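Local coordinates for protein glycerol dehydratase (Clostridium butyricum, PDB 1R9D) that dehydrates glycerol without vitamin B12, as a member of the glycyl radical enzyme family, probably through a radical carried on a glycine near its C-terminus, at residues E70-S75 with S259-C264; Q265-I270 with D312-K317; N571-S576 with E590-L595; N584-S589 with T652-D657. All coordinates share one frame; numbering follows the deposited sequence.

Overall arrangement
The four contacts fall into two pairs on opposite sides of the chain's centre. Contacts 1 and 2 have centres 6 Å apart and share helix 260-277, whose first turn meets the 70-75 loop and whose next turns meet helix 304-317; Gly-74 and Val-73 of the loop also bond to Trp-268 and Gln-265 of contact 2. With its centre about 58 Å from that of contact 2, contact 3 joins the approach to helix 575-583 with helix 590-597, and contact 4, centred 11 Å from it, ties the turn between those helices to the 652-657 loop. Along the sequence contacts 1 and 2 follow in series, whereas 3 and 4 interleave, so each pair joins its own group of helices and loops.

Contact 1 (E70-S75 with S259-C264); sequences ELIVGS and SFYEAC
Tyr-261 reaches across to the 70-75 loop end-on, its hydroxyl meeting the backbone carbonyl of Leu-71 at the edge of the phenol ring. Tyr-261 OH donates to Leu-71 O at 2.7 Å, approaching at a C=O...O angle of 119° and tilted 25° from the carbonyl plane. A tyrosine suits the place because it spans the gap with an apolar ring and still offers a donor to a buried carbonyl. The Leu-71 side chain crosses the phenol at roughly a right angle, its CB lying 3.7 Å from Tyr-261 OH. Ile-72 instead runs past the ring in the opposite sense: its CG1 stands beside the backbone N and its second torsion bends back (chi2 -66°), which carries CD1 to 4.0 Å from Tyr-261 CE1. The same methyl settles 3.8 Å from Cys-264 CB, a small side chain one turn further along the helix that leaves room for the branched isoleucine. These contacts pin an irregular loop to the first turn of helix 260-277, in the pyruvate formate-lyase-like part of this glycyl radical enzyme. Ser-259 and Glu-262 start that helix with a capping box: Ser-259 N donates to Glu-262 OE2 (3.2 Å), while the return bond from Glu-262 N to Ser-259 OG is weak. Ile-245 and Ile-248 of helix 236-252 also touch Tyr-261, and Phe-306 of helix 304-317 packs on Leu-71.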
loop_
_atom_site.group_PDB
_atom_site.type_symbol
_atom_site.label_atom_id
_atom_site.label_comp_id
_atom_site.label_asym_id
_atom_site.label_seq_id
_atom_site.Cartn_x
_atom_site.Cartn_y
_atom_site.Cartn_z
ATOM N N GLU A 70 -18.592 -2.984 41.258
ATOM C CA GLU A 70 -17.309 -2.609 40.664
ATOM C C GLU A 70 -16.833 -1.222 41.092
ATOM O O GLU A 70 -17.635 -0.298 41.241
ATOM C CB GLU A 70 -17.391 -2.648 39.131
ATOM C CG GLU A 70 -17.176 -4.022 38.510
ATOM C CD GLU A 70 -17.112 -3.975 36.987
ATOM O OE1 GLU A 70 -16.534 -4.908 36.389
ATOM O OE2 GLU A 70 -17.647 -3.014 36.388
ATOM N N LEU A 71 -15.524 -1.086 41.298
ATOM C CA LEU A 71 -14.922 0.195 41.652
ATOM C C LEU A 71 -14.209 0.703 40.397
ATOM O O LEU A 71 -14.121 1.908 40.153
ATOM C CB LEU A 71 -13.915 0.041 42.796
ATOM C CG LEU A 71 -14.445 -0.190 44.216
ATOM C CD1 LEU A 71 -13.278 -0.397 45.168
ATOM C CD2 LEU A 71 -15.279 1.004 44.659
ATOM N N ILE A 72 -13.700 -0.236 39.608
ATOM C CA ILE A 72 -13.007 0.074 38.357
ATOM C C ILE A 72 -13.936 -0.408 37.249
ATOM O O ILE A 72 -14.268 -1.590 37.185
ATOM C CB ILE A 72 -11.654 -0.679 38.264
ATOM C CG1 ILE A 72 -10.699 -0.178 39.353
ATOM C CG2 ILE A 72 -11.049 -0.503 36.867
ATOM C CD1 ILE A 72 -10.259 1.272 39.186
ATOM N N VAL A 73 -14.357 0.499 36.374
ATOM C CA VAL A 73 -15.284 0.130 35.311
ATOM C C VAL A 73 -14.699 0.064 33.904
ATOM O O VAL A 73 -13.666 0.665 33.616
ATOM C CB VAL A 73 -16.501 1.091 35.293
ATOM C CG1 VAL A 73 -17.268 0.977 36.603
ATOM C CG2 VAL A 73 -16.036 2.523 35.082
ATOM N N GLY A 74 -15.392 -0.668 33.037
ATOM C CA GLY A 74 -14.967 -0.842 31.661
ATOM C C GLY A 74 -15.040 -2.316 31.316
ATOM O O GLY A 74 -14.168 -3.094 31.713
ATOM N N SER A 75 -16.088 -2.707 30.599
ATOM C CA SER A 75 -16.289 -4.097 30.209
ATOM C C SER A 75 -16.404 -4.204 28.699
ATOM O O SER A 75 -17.166 -3.460 28.073
ATOM C CB SER A 75 -17.563 -4.656 30.857
ATOM O OG SER A 75 -17.459 -4.660 32.269
ATOM N N SER A 259 -4.685 11.406 41.335
ATOM C CA SER A 259 -4.757 10.526 42.496
ATOM C C SER A 259 -4.562 9.070 42.077
ATOM O O SER A 259 -4.538 8.758 40.885
ATOM C CB SER A 259 -6.119 10.668 43.166
ATOM O OG SER A 259 -7.132 10.145 42.329
ATOM N N PHE A 260 -4.445 8.181 43.059
ATOM C CA PHE A 260 -4.253 6.763 42.771
ATOM C C PHE A 260 -5.480 6.138 42.107
ATOM O O PHE A 260 -5.351 5.359 41.164
ATOM C CB PHE A 260 -3.909 5.995 44.054
ATOM C CG PHE A 260 -3.424 4.589 43.809
ATOM C CD1 PHE A 260 -2.199 4.364 43.184
ATOM C CD2 PHE A 260 -4.192 3.496 44.190
ATOM C CE1 PHE A 260 -1.749 3.066 42.939
ATOM C CE2 PHE A 260 -3.752 2.189 43.952
ATOM C CZ PHE A 260 -2.526 1.975 43.325
ATOM N N TYR A 261 -6.673 6.480 42.591
ATOM C CA TYR A 261 -7.899 5.932 42.019
ATOM C C TYR A 261 -7.968 6.328 40.541
ATOM O O TYR A 261 -8.302 5.510 39.685
ATOM C CB TYR A 261 -9.122 6.482 42.770
ATOM C CG TYR A 261 -10.408 5.676 42.635
ATOM C CD1 TYR A 261 -10.639 4.840 41.542
ATOM C CD2 TYR A 261 -11.427 5.810 43.582
ATOM C CE1 TYR A 261 -11.850 4.164 41.395
ATOM C CE2 TYR A 261 -12.635 5.144 43.443
ATOM C CZ TYR A 261 -12.845 4.326 42.352
ATOM O OH TYR A 261 -14.057 3.688 42.213
ATOM N N GLU A 262 -7.649 7.586 40.251
ATOM C CA GLU A 262 -7.666 8.085 38.879
ATOM C C GLU A 262 -6.656 7.332 38.013
ATOM O O GLU A 262 -6.942 7.006 36.864
ATOM C CB GLU A 262 -7.354 9.585 38.850
ATOM C CG GLU A 262 -8.485 10.459 39.388
ATOM C CD GLU A 262 -8.088 11.917 39.539
ATOM O OE1 GLU A 262 -8.951 12.728 39.951
ATOM O OE2 GLU A 262 -6.916 12.256 39.253
ATOM N N ALA A 263 -5.479 7.059 38.567
ATOM C CA ALA A 263 -4.446 6.331 37.830
ATOM C C ALA A 263 -4.918 4.907 37.527
ATOM O O ALA A 263 -4.739 4.410 36.414
ATOM C CB ALA A 263 -3.148 6.303 38.633
ATOM N N CYS A 264 -5.535 4.253 38.510
ATOM C CA CYS A 264 -6.035 2.890 38.320
ATOM C C CYS A 264 -7.124 2.812 37.256
ATOM O O CYS A 264 -7.145 1.891 36.436
ATOM C CB CYS A 264 -6.586 2.323 39.639
ATOM S SG CYS A 264 -5.330 1.893 40.867
#

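Contact 2 (Q265-I270 with D312-K317); sequences QLFWFI and DCIWIK
Two buried helical segments come together here, with Trp-268 and Ile-314 marking the closest backbone approach, CA to CA 7.2 Å. Both lie within the pyruvate formate-lyase-like part of the chain, and the contact is a helix-helix interface between 260-277 and 304-317. Within each helix the main chain bonds to itself, as from Lys-317 N to Cys-313 O, and side chains make most of the contact. Trp-268 dominates: Lys-317 CB sits squarely over its six-membered ring, 3.5 Å from the centroid and 4° off the normal, a CH-pi contact. Holding CG anti to the backbone N (chi1 -178°) extends the indole out to the second helix, where its broad face suits the aliphatic stem of the lysine. That stem is bent at chi2 and chi3, so it curls back along the indole until CE lies 3.6 Å from Trp-268 NE1. The polar ends turn to the neighbouring loop: the indole NH is bonded to Gly-74 O, and the ammonium group forms a salt bridge with Glu-70, which probably favours its charged form in this buried setting. One residue before the tryptophan, Phe-267 CE2 touches Ile-314 CG2 at 3.9 Å, the branched side chain fitting against a ring that also meets Phe-288 edge-to-face. At the rim of the indole, Trp-268 CH2 approaches Lys-317 O to 3.2 Å.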
loop_
_atom_site.group_PDB
_atom_site.type_symbol
_atom_site.label_atom_id
_atom_site.label_comp_id
_atom_site.label_asym_id
_atom_site.label_seq_id
_atom_site.Cartn_x
_atom_site.Cartn_y
_atom_site.Cartn_z
ATOM N N GLN A 265 -8.043 3.774 37.269
ATOM C CA GLN A 265 -9.128 3.770 36.295
ATOM C C GLN A 265 -8.641 4.100 34.887
ATOM O O GLN A 265 -9.077 3.482 33.922
ATOM C CB GLN A 265 -10.225 4.758 36.702
ATOM C CG GLN A 265 -11.394 4.783 35.723
ATOM C CD GLN A 265 -12.134 3.459 35.655
ATOM O OE1 GLN A 265 -12.902 3.113 36.558
ATOM N NE2 GLN A 265 -11.905 2.709 34.587
ATOM N N LEU A 266 -7.741 5.071 34.770
ATOM C CA LEU A 266 -7.220 5.450 33.460
ATOM C C LEU A 266 -6.374 4.307 32.893
ATOM O O LEU A 266 -6.401 4.033 31.688
ATOM C CB LEU A 266 -6.393 6.738 33.566
ATOM C CG LEU A 266 -5.781 7.281 32.266
ATOM C CD1 LEU A 266 -6.826 7.324 31.161
ATOM C CD2 LEU A 266 -5.211 8.665 32.522
ATOM N N PHE A 267 -5.632 3.635 33.768
ATOM C CA PHE A 267 -4.818 2.501 33.341
ATOM C C PHE A 267 -5.723 1.480 32.659
ATOM O O PHE A 267 -5.440 1.028 31.552
ATOM C CB PHE A 267 -4.139 1.828 34.537
ATOM C CG PHE A 267 -3.643 0.443 34.239
ATOM C CD1 PHE A 267 -2.458 0.248 33.534
ATOM C CD2 PHE A 267 -4.394 -0.670 34.611
ATOM C CE1 PHE A 267 -2.034 -1.036 33.201
ATOM C CE2 PHE A 267 -3.980 -1.955 34.283
ATOM C CZ PHE A 267 -2.792 -2.136 33.573
ATOM N N TRP A 268 -6.816 1.114 33.324
ATOM C CA TRP A 268 -7.720 0.127 32.756
ATOM C C TRP A 268 -8.343 0.560 31.434
ATOM O O TRP A 268 -8.507 -0.264 30.539
ATOM C CB TRP A 268 -8.824 -0.262 33.752
ATOM C CG TRP A 268 -9.721 -1.313 33.182
ATOM C CD1 TRP A 268 -11.027 -1.162 32.801
ATOM C CD2 TRP A 268 -9.345 -2.644 32.809
ATOM N NE1 TRP A 268 -11.481 -2.313 32.207
ATOM C CE2 TRP A 268 -10.470 -3.239 32.198
ATOM C CE3 TRP A 268 -8.163 -3.390 32.928
ATOM C CZ2 TRP A 268 -10.449 -4.551 31.702
ATOM C CZ3 TRP A 268 -8.143 -4.695 32.435
ATOM C CH2 TRP A 268 -9.279 -5.260 31.829
ATOM N N PHE A 269 -8.697 1.836 31.295
ATOM C CA PHE A 269 -9.283 2.287 30.034
ATOM C C PHE A 269 -8.261 2.162 28.905
ATOM O O PHE A 269 -8.601 1.767 27.796
ATOM C CB PHE A 269 -9.779 3.736 30.132
ATOM C CG PHE A 269 -11.155 3.866 30.731
ATOM C CD1 PHE A 269 -12.219 3.115 30.232
ATOM C CD2 PHE A 269 -11.389 4.742 31.785
ATOM C CE1 PHE A 269 -13.502 3.235 30.776
ATOM C CE2 PHE A 269 -12.666 4.870 32.336
ATOM C CZ PHE A 269 -13.723 4.115 31.831
ATOM N N ILE A 270 -7.009 2.507 29.185
ATOM C CA ILE A 270 -5.969 2.382 28.164
ATOM C C ILE A 270 -5.888 0.912 27.746
ATOM O O ILE A 270 -5.968 0.577 26.561
ATOM C CB ILE A 270 -4.585 2.802 28.708
ATOM C CG1 ILE A 270 -4.570 4.295 29.023
ATOM C CG2 ILE A 270 -3.504 2.464 27.691
ATOM C CD1 ILE A 270 -3.358 4.732 29.815
ATOM N N ASP A 312 -6.748 -4.942 43.621
ATOM C CA ASP A 312 -7.462 -6.211 43.519
ATOM C C ASP A 312 -8.524 -6.130 42.427
ATOM O O ASP A 312 -8.742 -7.093 41.691
ATOM C CB ASP A 312 -8.133 -6.578 44.851
ATOM C CG ASP A 312 -7.132 -6.875 45.958
ATOM O OD1 ASP A 312 -5.950 -7.151 45.649
ATOM O OD2 ASP A 312 -7.535 -6.844 47.144
ATOM N N CYS A 313 -9.193 -4.982 42.319
ATOM C CA CYS A 313 -10.215 -4.814 41.292
ATOM C C CYS A 313 -9.599 -4.881 39.900
ATOM O O CYS A 313 -10.193 -5.445 38.984
ATOM C CB CYS A 313 -10.950 -3.485 41.470
ATOM S SG CYS A 313 -12.117 -3.493 42.860
ATOM N N ILE A 314 -8.410 -4.303 39.745
ATOM C CA ILE A 314 -7.726 -4.329 38.455
ATOM C C ILE A 314 -7.381 -5.779 38.124
ATOM O O ILE A 314 -7.525 -6.219 36.984
ATOM C CB ILE A 314 -6.433 -3.480 38.481
ATOM C CG1 ILE A 314 -6.791 -1.987 38.471
ATOM C CG2 ILE A 314 -5.567 -3.818 37.280
ATOM C CD1 ILE A 314 -5.599 -1.062 38.607
ATOM N N TRP A 315 -6.930 -6.522 39.128
ATOM C CA TRP A 315 -6.601 -7.929 38.925
ATOM C C TRP A 315 -7.834 -8.644 38.372
ATOM O O TRP A 315 -7.751 -9.391 37.396
ATOM C CB TRP A 315 -6.175 -8.583 40.245
ATOM C CG TRP A 315 -4.694 -8.868 40.371
ATOM C CD1 TRP A 315 -4.120 -10.065 40.698
ATOM C CD2 TRP A 315 -3.612 -7.937 40.209
ATOM N NE1 TRP A 315 -2.751 -9.938 40.752
ATOM C CE2 TRP A 315 -2.411 -8.644 40.455
ATOM C CE3 TRP A 315 -3.539 -6.576 39.880
ATOM C CZ2 TRP A 315 -1.151 -8.036 40.383
ATOM C CZ3 TRP A 315 -2.282 -5.967 39.807
ATOM C CH2 TRP A 315 -1.106 -6.702 40.059
ATOM N N ILE A 316 -8.989 -8.404 38.987
ATOM C CA ILE A 316 -10.210 -9.044 38.522
ATOM C C ILE A 316 -10.578 -8.628 37.092
ATOM O O ILE A 316 -10.983 -9.468 36.286
ATOM C CB ILE A 316 -11.389 -8.753 39.485
ATOM C CG1 ILE A 316 -11.097 -9.398 40.847
ATOM C CG2 ILE A 316 -12.685 -9.292 38.904
ATOM C CD1 ILE A 316 -12.141 -9.131 41.915
ATOM N N LYS A 317 -10.432 -7.344 36.773
ATOM C CA LYS A 317 -10.751 -6.858 35.429
ATOM C C LYS A 317 -9.884 -7.552 34.375
ATOM O O LYS A 317 -10.351 -7.863 33.283
ATOM C CB LYS A 317 -10.548 -5.339 35.332
ATOM C CG LYS A 317 -11.508 -4.508 36.187
ATOM C CD LYS A 317 -12.964 -4.819 35.869
ATOM C CE LYS A 317 -13.309 -4.547 34.417
ATOM N NZ LYS A 317 -14.710 -4.972 34.087
#

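Contact 3 (N571-S576 with E590-L595); sequences NKITPS and EEIQAL
Ile-573 and Ile-592 supply the apolar centre, meeting methyl to methyl with Ile-573 CD1 at 4.0 Å from Ile-592 CG2. Ile-573 carries its CG1 between the backbone N and the carbonyl carbon (chi1 58°), and with chi2 extended (179°), this places CD1 against that methyl, the two side chains crossing obliquely. Branched aliphatic residues suit this buried position, where Ile-573 also packs on Ile-566 and Val-567 of helix 553-569. A second aliphatic contact lies nearer the solvent: Leu-595 CD2 presses against the base of Lys-572, 3.7 Å from its CB, with the two side chains crossing at about a right angle. Lysine fits an exposed border because its inner methylenes can pack while the ammonium end stays at the surface. This sets the linker between helices 553-569 and 575-583 against helix 590-597, in a helical region whose contact centre lies about 40 Å from the centre of the chain. The polar bonds are local: Thr-574, whose hydroxyl can accept from a main-chain N-H, is the N-cap of helix 575-583 and caps a backbone N just beyond, and Ala-594 N bonds to Glu-590 O at 3.0 Å.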
loop_
_atom_site.group_PDB
_atom_site.type_symbol
_atom_site.label_atom_id
_atom_site.label_comp_id
_atom_site.label_asym_id
_atom_site.label_seq_id
_atom_site.Cartn_x
_atom_site.Cartn_y
_atom_site.Cartn_z
ATOM N N ASN A 571 27.759 -48.893 18.144
ATOM C CA ASN A 571 27.296 -49.767 17.071
ATOM C C ASN A 571 26.368 -50.877 17.563
ATOM O O ASN A 571 26.437 -52.008 17.073
ATOM C CB ASN A 571 28.491 -50.400 16.353
ATOM C CG ASN A 571 29.429 -49.368 15.761
ATOM O OD1 ASN A 571 29.022 -48.535 14.950
ATOM N ND2 ASN A 571 30.695 -49.420 16.162
ATOM N N LYS A 572 25.505 -50.563 18.525
ATOM C CA LYS A 572 24.572 -51.558 19.049
ATOM C C LYS A 572 23.551 -51.948 17.986
ATOM O O LYS A 572 23.118 -53.096 17.922
ATOM C CB LYS A 572 23.847 -51.022 20.287
ATOM C CG LYS A 572 24.723 -50.915 21.525
ATOM C CD LYS A 572 25.296 -52.273 21.901
ATOM C CE LYS A 572 26.110 -52.205 23.181
ATOM N NZ LYS A 572 25.248 -51.897 24.347
ATOM N N ILE A 573 23.163 -50.981 17.161
ATOM C CA ILE A 573 22.208 -51.212 16.083
ATOM C C ILE A 573 22.660 -50.388 14.883
ATOM O O ILE A 573 23.371 -49.398 15.044
ATOM C CB ILE A 573 20.777 -50.774 16.480
ATOM C CG1 ILE A 573 20.769 -49.293 16.863
ATOM C CG2 ILE A 573 20.275 -51.613 17.643
ATOM C CD1 ILE A 573 19.395 -48.767 17.246
ATOM N N THR A 574 22.258 -50.794 13.683
ATOM C CA THR A 574 22.645 -50.065 12.479
ATOM C C THR A 574 21.650 -48.945 12.199
ATOM O O THR A 574 20.534 -48.945 12.722
ATOM C CB THR A 574 22.670 -50.978 11.237
ATOM O OG1 THR A 574 21.341 -51.431 10.952
ATOM C CG2 THR A 574 23.575 -52.173 11.467
ATOM N N PRO A 575 22.047 -47.971 11.369
ATOM C CA PRO A 575 21.141 -46.867 11.047
ATOM C C PRO A 575 19.836 -47.415 10.471
ATOM O O PRO A 575 18.749 -46.939 10.803
ATOM C CB PRO A 575 21.940 -46.063 10.027
ATOM C CG PRO A 575 23.348 -46.245 10.506
ATOM C CD PRO A 575 23.389 -47.729 10.810
ATOM N N SER A 576 19.957 -48.428 9.616
ATOM C CA SER A 576 18.795 -49.051 8.989
ATOM C C SER A 576 17.841 -49.636 10.021
ATOM O O SER A 576 16.627 -49.485 9.906
ATOM C CB SER A 576 19.233 -50.162 8.028
ATOM O OG SER A 576 20.027 -49.644 6.976
ATOM N N GLU A 590 10.925 -53.939 21.478
ATOM C CA GLU A 590 10.998 -53.304 22.783
ATOM C C GLU A 590 12.407 -53.317 23.366
ATOM O O GLU A 590 12.733 -52.499 24.225
ATOM C CB GLU A 590 10.041 -54.000 23.749
ATOM C CG GLU A 590 8.576 -53.819 23.395
ATOM C CD GLU A 590 7.676 -54.799 24.124
ATOM O OE1 GLU A 590 7.806 -54.921 25.364
ATOM O OE2 GLU A 590 6.836 -55.442 23.456
ATOM N N GLU A 591 13.242 -54.248 22.909
ATOM C CA GLU A 591 14.605 -54.321 23.419
ATOM C C GLU A 591 15.417 -53.148 22.878
ATOM O O GLU A 591 16.330 -52.657 23.542
ATOM C CB GLU A 591 15.269 -55.653 23.040
ATOM C CG GLU A 591 15.684 -55.800 21.587
ATOM C CD GLU A 591 14.529 -56.095 20.647
ATOM O OE1 GLU A 591 13.374 -56.223 21.113
ATOM O OE2 GLU A 591 14.786 -56.209 19.430
ATOM N N ILE A 592 15.079 -52.698 21.673
ATOM C CA ILE A 592 15.777 -51.566 21.071
ATOM C C ILE A 592 15.308 -50.281 21.750
ATOM O O ILE A 592 16.108 -49.387 22.021
ATOM C CB ILE A 592 15.516 -51.478 19.544
ATOM C CG1 ILE A 592 16.204 -52.652 18.838
ATOM C CG2 ILE A 592 16.043 -50.154 18.997
ATOM C CD1 ILE A 592 16.055 -52.647 17.323
ATOM N N GLN A 593 14.012 -50.198 22.030
ATOM C CA GLN A 593 13.465 -49.024 22.696
ATOM C C GLN A 593 14.082 -48.865 24.088
ATOM O O GLN A 593 14.353 -47.749 24.531
ATOM C CB GLN A 593 11.942 -49.134 22.813
ATOM C CG GLN A 593 11.303 -48.012 23.623
ATOM C CD GLN A 593 9.792 -48.114 23.688
ATOM O OE1 GLN A 593 9.232 -49.211 23.704
ATOM N NE2 GLN A 593 9.124 -46.966 23.749
ATOM N N ALA A 594 14.308 -49.984 24.772
ATOM C CA ALA A 594 14.892 -49.951 26.111
ATOM C C ALA A 594 16.308 -49.394 26.054
ATOM O O ALA A 594 16.742 -48.663 26.945
ATOM C CB ALA A 594 14.907 -51.353 26.710
ATOM N N LEU A 595 17.024 -49.758 24.999
ATOM C CA LEU A 595 18.392 -49.309 24.791
ATOM C C LEU A 595 18.386 -47.784 24.651
ATOM O O LEU A 595 19.225 -47.083 25.223
ATOM C CB LEU A 595 18.935 -49.962 23.521
ATOM C CG LEU A 595 20.410 -50.337 23.418
ATOM C CD1 LEU A 595 20.857 -51.108 24.656
ATOM C CD2 LEU A 595 20.605 -51.174 22.163
#

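Contact 4 (N584-S589 with T652-D657); sequences NDFKNS and TGATPD
The Ala-654 methyl touches both Asp-585 and Phe-586, its carbon CB lying 3.5 Å from Asp-585 OD1 and 3.7 Å from Phe-586 CE1. This is the tight part of the contact, where the two backbones approach to 5.5 Å between the CA atoms of Asp-585 and Ala-654; a small side chain suits so close a passage. The phenyl ring adds a second meeting, turning its edge to the backbone carbonyl of Thr-655, with CZ 3.7 Å from Thr-655 O near the ring plane. Phe-586 is buried and packs beyond the loop on Gln-593 and Leu-596 of helix 590-597, a fitting place for a large apolar ring. With chi1 of Asp-585 at -167° its CG lies beside the carbonyl carbon, which brings OD1 to the alanine methyl, and OD1 is gripped by Ser-661 N. The bend that brings both residues here is a Schellman motif closing helix 575-583: Phe-586 N returns to Thr-581 O and Asp-585 N to Leu-582 O, with Asp-585 as the C-prime residue at positive phi. A type I' turn from Asn-584 to Lys-587 overlaps it, and a type II turn from Phe-586 leads to Ser-589. On the solvent side this second turn carries Lys-587 and Asn-588, both exposed polar residues well suited to water. The 652-657 loop is held by bonds of its own: Thr-655 OG1 donates to Asp-657 OD1 at 2.6 Å, on the syn side of the carboxylate and 27° out of its plane, while Arg-659 bonds to Thr-652 O and Gly-653 O.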
loop_
_atom_site.group_PDB
_atom_site.type_symbol
_atom_site.label_atom_id
_atom_site.label_comp_id
_atom_site.label_asym_id
_atom_site.label_seq_id
_atom_site.Cartn_x
_atom_site.Cartn_y
_atom_site.Cartn_z
ATOM N N ASN A 584 8.117 -48.028 12.785
ATOM C CA ASN A 584 7.147 -49.033 13.216
ATOM C C ASN A 584 6.738 -48.789 14.668
ATOM O O ASN A 584 6.062 -49.617 15.284
ATOM C CB ASN A 584 7.726 -50.445 13.076
ATOM C CG ASN A 584 8.143 -50.767 11.655
ATOM O OD1 ASN A 584 7.428 -50.455 10.701
ATOM N ND2 ASN A 584 9.298 -51.406 11.508
ATOM N N ASP A 585 7.158 -47.650 15.210
ATOM C CA ASP A 585 6.838 -47.272 16.583
ATOM C C ASP A 585 7.257 -48.335 17.604
ATOM O O ASP A 585 6.518 -48.639 18.540
ATOM C CB ASP A 585 5.336 -46.970 16.699
ATOM C CG ASP A 585 4.972 -46.274 18.001
ATOM O OD1 ASP A 585 5.763 -45.432 18.475
ATOM O OD2 ASP A 585 3.883 -46.551 18.546
ATOM N N PHE A 586 8.450 -48.891 17.411
ATOM C CA PHE A 586 9.010 -49.905 18.305
ATOM C C PHE A 586 8.230 -51.216 18.375
ATOM O O PHE A 586 8.402 -51.990 19.317
ATOM C CB PHE A 586 9.150 -49.342 19.722
ATOM C CG PHE A 586 9.959 -48.079 19.797
ATOM C CD1 PHE A 586 9.370 -46.889 20.208
ATOM C CD2 PHE A 586 11.302 -48.076 19.442
ATOM C CE1 PHE A 586 10.110 -45.709 20.263
ATOM C CE2 PHE A 586 12.051 -46.901 19.493
ATOM C CZ PHE A 586 11.452 -45.716 19.903
ATOM N N LYS A 587 7.379 -51.469 17.387
ATOM C CA LYS A 587 6.594 -52.698 17.377
ATOM C C LYS A 587 7.498 -53.924 17.263
ATOM O O LYS A 587 8.287 -54.039 16.325
ATOM C CB LYS A 587 5.601 -52.685 16.214
ATOM C CG LYS A 587 4.753 -53.943 16.128
ATOM C CD LYS A 587 3.785 -53.881 14.959
ATOM C CE LYS A 587 2.933 -55.140 14.886
ATOM N NZ LYS A 587 1.937 -55.058 13.783
ATOM N N ASN A 588 7.370 -54.835 18.225
ATOM C CA ASN A 588 8.166 -56.061 18.261
ATOM C C ASN A 588 9.663 -55.785 18.375
ATOM O O ASN A 588 10.486 -56.582 17.919
ATOM C CB ASN A 588 7.905 -56.913 17.012
ATOM C CG ASN A 588 6.451 -57.331 16.879
ATOM O OD1 ASN A 588 5.854 -57.855 17.820
ATOM N ND2 ASN A 588 5.875 -57.107 15.701
ATOM N N SER A 589 10.018 -54.657 18.980
ATOM C CA SER A 589 11.423 -54.304 19.148
ATOM C C SER A 589 11.630 -53.515 20.435
ATOM O O SER A 589 12.409 -52.561 20.487
ATOM C CB SER A 589 11.913 -53.505 17.936
ATOM O OG SER A 589 11.017 -52.455 17.613
ATOM N N THR A 652 3.888 -35.987 15.848
ATOM C CA THR A 652 5.258 -36.471 15.701
ATOM C C THR A 652 5.402 -37.976 15.941
ATOM O O THR A 652 4.898 -38.498 16.925
ATOM C CB THR A 652 6.177 -35.733 16.684
ATOM O OG1 THR A 652 5.971 -34.319 16.553
ATOM C CG2 THR A 652 7.630 -36.058 16.403
ATOM N N GLY A 653 6.100 -38.659 15.040
ATOM C CA GLY A 653 6.294 -40.092 15.188
ATOM C C GLY A 653 7.249 -40.428 16.320
ATOM O O GLY A 653 7.695 -39.542 17.053
ATOM N N ALA A 654 7.565 -41.712 16.473
ATOM C CA ALA A 654 8.486 -42.147 17.518
ATOM C C ALA A 654 9.848 -41.495 17.292
ATOM O O ALA A 654 10.279 -41.322 16.151
ATOM C CB ALA A 654 8.623 -43.670 17.495
ATOM N N THR A 655 10.523 -41.135 18.378
ATOM C CA THR A 655 11.834 -40.505 18.275
ATOM C C THR A 655 12.928 -41.339 18.955
ATOM O O THR A 655 12.640 -42.179 19.810
ATOM C CB THR A 655 11.786 -39.070 18.857
ATOM O OG1 THR A 655 11.052 -39.068 20.090
ATOM C CG2 THR A 655 11.107 -38.125 17.864
ATOM N N PRO A 656 14.200 -41.122 18.568
ATOM C CA PRO A 656 15.382 -41.822 19.091
ATOM C C PRO A 656 15.594 -41.819 20.603
ATOM O O PRO A 656 16.393 -42.602 21.114
ATOM C CB PRO A 656 16.542 -41.144 18.359
ATOM C CG PRO A 656 15.931 -40.738 17.062
ATOM C CD PRO A 656 14.591 -40.185 17.498
ATOM N N ASP A 657 14.907 -40.939 21.321
ATOM C CA ASP A 657 15.058 -40.892 22.773
ATOM C C ASP A 657 14.211 -41.975 23.443
ATOM O O ASP A 657 14.257 -42.142 24.662
ATOM C CB ASP A 657 14.671 -39.507 23.315
ATOM C CG ASP A 657 13.262 -39.086 22.919
ATOM O OD1 ASP A 657 12.656 -39.760 22.059
ATOM O OD2 ASP A 657 12.769 -38.071 23.463
#